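Local coordinates for protein endonuclease V isoform X2 (Ciona intestinalis, PDB 6OZI) that binds inosine-containing nucleic acid and probably hydrolyses the strand close to the inosine, with the help of metal ions, at residues S84-R89 with C126-H131; I141-S146 with R224-I229. The protein carries 1 engineered substitution. All coordinates share one frame; numbering follows the deposited sequence.

In the fold
Both contacts belong to the nucleic-acid-binding side of an RNase H-like domain and touch neighbouring nucleotides of one bound strand. Contact 1 joins the starts of helices 86-104 and 128-136 around the base of DI5 of chain C; contact 2 grips the phosphate of the next nucleotide, A6, with Lys-145 and Ser-146, just past the end of strand 140-144. Their centres are about 15 Å apart. Helix 128-136 leads directly into strand 140-144, and the two contacts meet where Ala-129 CB packs 3.7 Å from Gly-142 CA. A bound potassium ion lies about 7 Å from the side chain of Lys-145, and one about 12 Å from that of Leu-86.

Contact 1 (S84-R89 with C126-H131); sequences SYLAFR and CGAASH. With nucleotides of chain C.
His-131 presents one ring face to the methyl of Ala-87 and its edge to the ring of Phe-88, joining the first turns of helices 86-104 and 128-136 in this RNase H-like fold. Ala-87 CB stands 3.7 Å from the centroid of the imidazole in a CH-pi contact. The two rings form a T-shaped pair, planes at 82° and centroids 5.2 Å apart, in which CE1 of His-131 approaches CE1 and CZ of Phe-88. With CG anti to the backbone N (chi1 -169°), the imidazole reaches across to helix 86-104. Trp-12 stacks on Phe-88, extending the aromatic group to helix 6-19.

Next to this aromatic pair, the methyl of Ala-128 meets CB of Ala-87 at 4.0 Å and also packs against CG and CD2 of Leu-86. Leu-86 in turn lies over one face of the base of DI5 of chain C, its CB 3.7 Å from C6. The two helix starts frame this inosine pocket: Ala-128 N comes close to base atom N1, Leu-86 N donates to O6, and the backbone N of Ser-84 makes a nearly straight hydrogen bond to N7, 2.8 Å long at 174°.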
# COMPACT_ATOMS: atom_id res chain seq x y z
N SER A 84 -10.54 -14.21 18.77
CA SER A 84 -11.54 -15.17 19.21
C SER A 84 -12.93 -14.55 19.32
O SER A 84 -13.89 -15.29 19.60
CB SER A 84 -11.19 -15.85 20.55
OG SER A 84 -10.03 -16.64 20.42
N TYR A 85 -13.10 -13.24 19.06
CA TYR A 85 -14.39 -12.57 19.20
C TYR A 85 -14.71 -11.68 18.00
O TYR A 85 -15.48 -10.72 18.12
CB TYR A 85 -14.43 -11.75 20.49
CG TYR A 85 -14.13 -12.59 21.71
CD1 TYR A 85 -15.12 -13.36 22.30
CD2 TYR A 85 -12.85 -12.64 22.25
CE1 TYR A 85 -14.84 -14.15 23.41
CE2 TYR A 85 -12.56 -13.43 23.36
CZ TYR A 85 -13.56 -14.18 23.93
OH TYR A 85 -13.29 -14.96 25.03
N LEU A 86 -14.14 -12.00 16.83
CA LEU A 86 -14.38 -11.21 15.62
C LEU A 86 -15.85 -11.18 15.24
O LEU A 86 -16.36 -10.17 14.70
CB LEU A 86 -13.53 -11.79 14.48
CG LEU A 86 -13.65 -11.21 13.07
CD1 LEU A 86 -13.26 -9.73 13.07
CD2 LEU A 86 -12.80 -12.00 12.08
N ALA A 87 -16.56 -12.28 15.53
CA ALA A 87 -17.95 -12.42 15.13
C ALA A 87 -18.80 -11.30 15.70
O ALA A 87 -19.63 -10.71 15.00
CB ALA A 87 -18.49 -13.78 15.56
N PHE A 88 -18.63 -11.00 16.99
CA PHE A 88 -19.46 -9.97 17.60
C PHE A 88 -19.16 -8.60 17.02
O PHE A 88 -20.00 -7.70 17.10
CB PHE A 88 -19.28 -10.01 19.12
CG PHE A 88 -19.57 -11.37 19.70
CD1 PHE A 88 -20.88 -11.76 19.95
CD2 PHE A 88 -18.55 -12.27 19.97
CE1 PHE A 88 -21.16 -13.01 20.47
CE2 PHE A 88 -18.83 -13.53 20.49
CZ PHE A 88 -20.13 -13.89 20.73
N ARG A 89 -18.00 -8.45 16.38
CA ARG A 89 -17.62 -7.22 15.70
C ARG A 89 -18.27 -7.10 14.32
O ARG A 89 -18.52 -5.98 13.86
CB ARG A 89 -16.10 -7.15 15.56
CG ARG A 89 -15.57 -5.95 14.80
CD ARG A 89 -14.11 -5.74 15.15
NE ARG A 89 -13.40 -4.87 14.23
CZ ARG A 89 -13.25 -3.57 14.40
NH1 ARG A 89 -13.79 -2.97 15.46
NH2 ARG A 89 -12.57 -2.85 13.51
N CYS A 126 -15.94 -22.02 17.05
CA CYS A 126 -17.01 -21.11 16.65
C CYS A 126 -16.41 -19.78 16.20
O CYS A 126 -16.71 -18.72 16.74
CB CYS A 126 -17.99 -20.92 17.80
SG CYS A 126 -19.49 -19.96 17.41
N GLY A 127 -15.53 -19.82 15.20
CA GLY A 127 -14.98 -18.60 14.65
C GLY A 127 -16.03 -17.83 13.86
O GLY A 127 -17.13 -18.31 13.58
N ALA A 128 -15.65 -16.60 13.47
CA ALA A 128 -16.61 -15.67 12.88
C ALA A 128 -17.26 -16.23 11.62
O ALA A 128 -18.46 -16.03 11.40
CB ALA A 128 -15.94 -14.33 12.58
N ALA A 129 -16.50 -16.95 10.79
CA ALA A 129 -17.08 -17.49 9.56
C ALA A 129 -18.21 -18.46 9.88
O ALA A 129 -19.29 -18.41 9.27
CB ALA A 129 -15.99 -18.18 8.73
N SER A 130 -17.98 -19.35 10.85
CA SER A 130 -19.02 -20.28 11.29
C SER A 130 -20.17 -19.54 11.96
O SER A 130 -21.34 -19.80 11.67
CB SER A 130 -18.43 -21.31 12.24
OG SER A 130 -17.35 -21.99 11.64
N HIS A 131 -19.85 -18.62 12.87
CA HIS A 131 -20.85 -17.86 13.61
C HIS A 131 -21.82 -17.15 12.67
O HIS A 131 -23.04 -17.33 12.76
CB HIS A 131 -20.11 -16.87 14.51
CG HIS A 131 -20.98 -16.19 15.53
ND1 HIS A 131 -20.59 -16.05 16.85
CD2 HIS A 131 -22.18 -15.57 15.42
CE1 HIS A 131 -21.53 -15.39 17.51
NE2 HIS A 131 -22.50 -15.10 16.67
P DI C 5 -4.56 -12.94 15.48
OP1 DI C 5 -3.18 -12.75 14.91
OP2 DI C 5 -5.14 -11.65 16.00
O5' DI C 5 -5.55 -13.67 14.38
C5' DI C 5 -5.02 -14.55 13.42
C4' DI C 5 -6.04 -14.78 12.33
O4' DI C 5 -7.32 -15.52 13.00
C3' DI C 5 -6.47 -13.66 11.79
O3' DI C 5 -6.69 -13.80 10.31
C2' DI C 5 -7.83 -13.34 12.45
C1' DI C 5 -8.37 -14.73 12.84
N9 DI C 5 -9.12 -14.60 14.10
C8 DI C 5 -8.91 -14.15 15.34
N7 DI C 5 -10.06 -14.30 16.02
C5 DI C 5 -10.96 -14.83 15.21
C6 DI C 5 -12.43 -15.21 15.41
O6 DI C 5 -12.96 -15.05 16.45
N1 DI C 5 -13.16 -15.76 14.33
C2 DI C 5 -12.54 -15.95 13.05
N3 DI C 5 -11.15 -15.58 12.86
C4 DI C 5 -10.38 -15.01 14.00

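Contact 2 (I141-S146 with R224-I229); sequences IGVAKS and RIPEPI. With nucleotides of chain C; nucleotides of chain D.
Arg-224 reaches across to Lys-145 with its guanidinium edge, NH2 donating to the backbone O of Lys-145 at 2.9 Å. The donor lies in the carbonyl plane on a lone pair, with a C=O...N angle of 132°, and the acceptor is close to the guanidinium plane. A water accepts from NH1 of the same arginine and makes a weak bond to that carbonyl. Beside this polar link, CD1 of Ile-225 packs 3.5 Å from CD of Lys-145, the two side chains crossing at about a right angle. Further in, CD1 of Ile-229 touches CB of Val-143 at 3.5 Å and also both methyls of that valine, CG1 and CG2.

The lysine also belongs to the nucleic-acid-binding surface. Its backbone N gives a nearly straight hydrogen bond of 2.8 Å to OP1 of A6 of chain C, the ribo-adenosine that follows the inosine. Bends at chi3 (-72°) and chi4 (-64°) curl the side chain round, bringing NZ to the same oxygen at 3.2 Å; NZ also forms a salt bridge with another phosphate. Ser-146 OG donates to OP2 of A6 at 2.9 Å, so one phosphate is held through both non-bridging oxygens.

Arg-224 is held by backbone carbonyls, NE donating to O of Lys-198 and NH2 to O of Pro-199, while its backbone N bonds to OP1 of DA12 of chain D. Helix 227-243 and the loop before it pack on the mixed sheet of the RNase H-like fold, Ile-229 reaching Leu-114 of strand 112-116 and Pro-226 reaching Ile-200 of strand 200-206, either side of strand 140-144.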
# COMPACT_ATOMS: atom_id res chain seq x y z
N ILE A 141 -17.21 -20.22 4.33
CA ILE A 141 -15.86 -20.77 4.42
C ILE A 141 -14.98 -19.74 5.12
O ILE A 141 -15.09 -18.54 4.86
CB ILE A 141 -15.31 -21.11 3.02
CG1 ILE A 141 -16.16 -22.20 2.38
CG2 ILE A 141 -13.85 -21.51 3.10
CD1 ILE A 141 -15.95 -22.35 0.91
N GLY A 142 -14.13 -20.21 6.03
CA GLY A 142 -13.18 -19.34 6.71
C GLY A 142 -11.84 -19.34 5.99
O GLY A 142 -11.27 -20.40 5.73
N VAL A 143 -11.36 -18.14 5.67
CA VAL A 143 -10.06 -17.97 5.01
C VAL A 143 -9.27 -16.96 5.83
O VAL A 143 -9.63 -15.77 5.87
CB VAL A 143 -10.18 -17.50 3.56
CG1 VAL A 143 -8.79 -17.28 2.97
CG2 VAL A 143 -10.98 -18.50 2.73
N ALA A 144 -8.19 -17.41 6.47
CA ALA A 144 -7.36 -16.56 7.31
C ALA A 144 -6.00 -16.37 6.64
O ALA A 144 -5.45 -17.31 6.06
CB ALA A 144 -7.18 -17.17 8.70
N LYS A 145 -5.49 -15.14 6.70
CA LYS A 145 -4.20 -14.82 6.11
C LYS A 145 -3.04 -15.02 7.07
O LYS A 145 -1.88 -15.07 6.63
CB LYS A 145 -4.19 -13.37 5.61
CG LYS A 145 -5.23 -13.08 4.56
CD LYS A 145 -5.21 -11.60 4.17
CE LYS A 145 -5.79 -10.76 5.28
NZ LYS A 145 -7.23 -11.09 5.47
N SER A 146 -3.32 -15.10 8.37
CA SER A 146 -2.32 -15.41 9.37
C SER A 146 -2.88 -16.50 10.28
O SER A 146 -4.09 -16.72 10.35
CB SER A 146 -1.92 -14.17 10.18
OG SER A 146 -3.06 -13.61 10.82
N ARG A 224 -2.73 -14.78 -4.14
CA ARG A 224 -2.79 -15.41 -2.82
C ARG A 224 -4.14 -15.20 -2.16
O ARG A 224 -4.72 -16.14 -1.58
CB ARG A 224 -1.67 -14.87 -1.92
CG ARG A 224 -1.61 -15.53 -0.55
CD ARG A 224 -0.52 -14.91 0.33
NE ARG A 224 -0.51 -15.47 1.68
CZ ARG A 224 -0.91 -14.82 2.78
NH1 ARG A 224 -1.36 -13.58 2.69
NH2 ARG A 224 -0.86 -15.41 3.96
N ILE A 225 -4.66 -13.98 -2.20
CA ILE A 225 -5.94 -13.65 -1.58
C ILE A 225 -7.05 -13.99 -2.58
O ILE A 225 -7.14 -13.33 -3.63
CB ILE A 225 -6.01 -12.18 -1.17
CG1 ILE A 225 -4.76 -11.79 -0.36
CG2 ILE A 225 -7.27 -11.91 -0.39
CD1 ILE A 225 -4.54 -12.63 0.86
N PRO A 226 -7.92 -14.95 -2.29
CA PRO A 226 -8.99 -15.30 -3.23
C PRO A 226 -9.83 -14.10 -3.63
O PRO A 226 -10.05 -13.17 -2.83
CB PRO A 226 -9.82 -16.33 -2.46
CG PRO A 226 -8.84 -16.94 -1.50
CD PRO A 226 -7.94 -15.81 -1.09
N GLU A 227 -10.32 -14.13 -4.87
CA GLU A 227 -10.95 -12.96 -5.48
C GLU A 227 -12.09 -12.34 -4.66
O GLU A 227 -12.12 -11.11 -4.54
CB GLU A 227 -11.43 -13.34 -6.89
CG GLU A 227 -10.29 -13.61 -7.87
CD GLU A 227 -9.39 -12.39 -8.06
OE1 GLU A 227 -9.83 -11.40 -8.67
OE2 GLU A 227 -8.23 -12.43 -7.59
N PRO A 228 -13.06 -13.10 -4.12
CA PRO A 228 -14.15 -12.42 -3.38
C PRO A 228 -13.65 -11.68 -2.15
O PRO A 228 -14.10 -10.56 -1.86
CB PRO A 228 -15.09 -13.58 -3.00
CG PRO A 228 -14.73 -14.69 -3.94
CD PRO A 228 -13.27 -14.56 -4.18
N ILE A 229 -12.70 -12.27 -1.42
CA ILE A 229 -12.09 -11.59 -0.29
C ILE A 229 -11.35 -10.34 -0.76
O ILE A 229 -11.51 -9.25 -0.19
CB ILE A 229 -11.14 -12.55 0.45
CG1 ILE A 229 -11.96 -13.68 1.08
CG2 ILE A 229 -10.29 -11.80 1.45
CD1 ILE A 229 -11.12 -14.79 1.59
P A C 6 -6.45 -12.55 9.32
OP1 A C 6 -6.77 -12.99 7.94
OP2 A C 6 -5.12 -11.97 9.64
O5' A C 6 -7.58 -11.50 9.74
C5' A C 6 -8.94 -11.74 9.43
C4' A C 6 -9.79 -10.55 9.81
O4' A C 6 -9.67 -10.34 11.24
C3' A C 6 -9.35 -9.24 9.20
O3' A C 6 -9.90 -9.04 7.91
C2' A C 6 -9.81 -8.20 10.22
O2' A C 6 -11.19 -7.92 10.07
C1' A C 6 -9.62 -8.96 11.52
N9 A C 6 -8.35 -8.68 12.21
C8 A C 6 -7.32 -9.57 12.45
N7 A C 6 -6.33 -9.06 13.14
C5 A C 6 -6.74 -7.76 13.39
C6 A C 6 -6.14 -6.70 14.09
N6 A C 6 -4.94 -6.78 14.69
N1 A C 6 -6.82 -5.53 14.16
C2 A C 6 -8.01 -5.44 13.56
N3 A C 6 -8.68 -6.37 12.88
C4 A C 6 -7.98 -7.52 12.84
P DI C 5 -4.56 -12.94 15.48
OP1 DI C 5 -3.18 -12.75 14.91
OP2 DI C 5 -5.14 -11.65 16.00
O5' DI C 5 -5.55 -13.67 14.38
C5' DI C 5 -5.02 -14.55 13.42
C4' DI C 5 -6.04 -14.78 12.33
O4' DI C 5 -7.32 -15.52 13.00
C3' DI C 5 -6.47 -13.66 11.79
O3' DI C 5 -6.69 -13.80 10.31
C2' DI C 5 -7.83 -13.34 12.45
C1' DI C 5 -8.37 -14.73 12.84
N9 DI C 5 -9.12 -14.60 14.10
C8 DI C 5 -8.91 -14.15 15.34
N7 DI C 5 -10.06 -14.30 16.02
C5 DI C 5 -10.96 -14.83 15.21
C6 DI C 5 -12.43 -15.21 15.41
O6 DI C 5 -12.96 -15.05 16.45
N1 DI C 5 -13.16 -15.76 14.33
C2 DI C 5 -12.54 -15.95 13.05
N3 DI C 5 -11.15 -15.58 12.86
C4 DI C 5 -10.38 -15.01 14.00
P DA D 12 0.06 -12.28 -4.43
OP1 DA D 12 -0.16 -13.67 -4.90
OP2 DA D 12 -0.87 -11.67 -3.44
O5' DA D 12 1.54 -12.15 -3.85
C5' DA D 12 2.60 -12.87 -4.46
C4' DA D 12 3.92 -12.49 -3.83
O4' DA D 12 4.20 -11.11 -4.14
C3' DA D 12 3.96 -12.58 -2.32
O3' DA D 12 4.43 -13.87 -1.93
C2' DA D 12 4.97 -11.50 -1.94
C1' DA D 12 4.73 -10.45 -3.01
N9 DA D 12 3.80 -9.40 -2.60
C8 DA D 12 2.43 -9.44 -2.64
N7 DA D 12 1.86 -8.35 -2.19
C5 DA D 12 2.92 -7.55 -1.83
C6 DA D 12 2.98 -6.26 -1.28
N6 DA D 12 1.91 -5.52 -1.00
N1 DA D 12 4.20 -5.75 -1.04
C2 DA D 12 5.28 -6.50 -1.33
N3 DA D 12 5.35 -7.71 -1.84
C4 DA D 12 4.12 -8.19 -2.07
O HOH W 1 -0.65 -12.16 5.21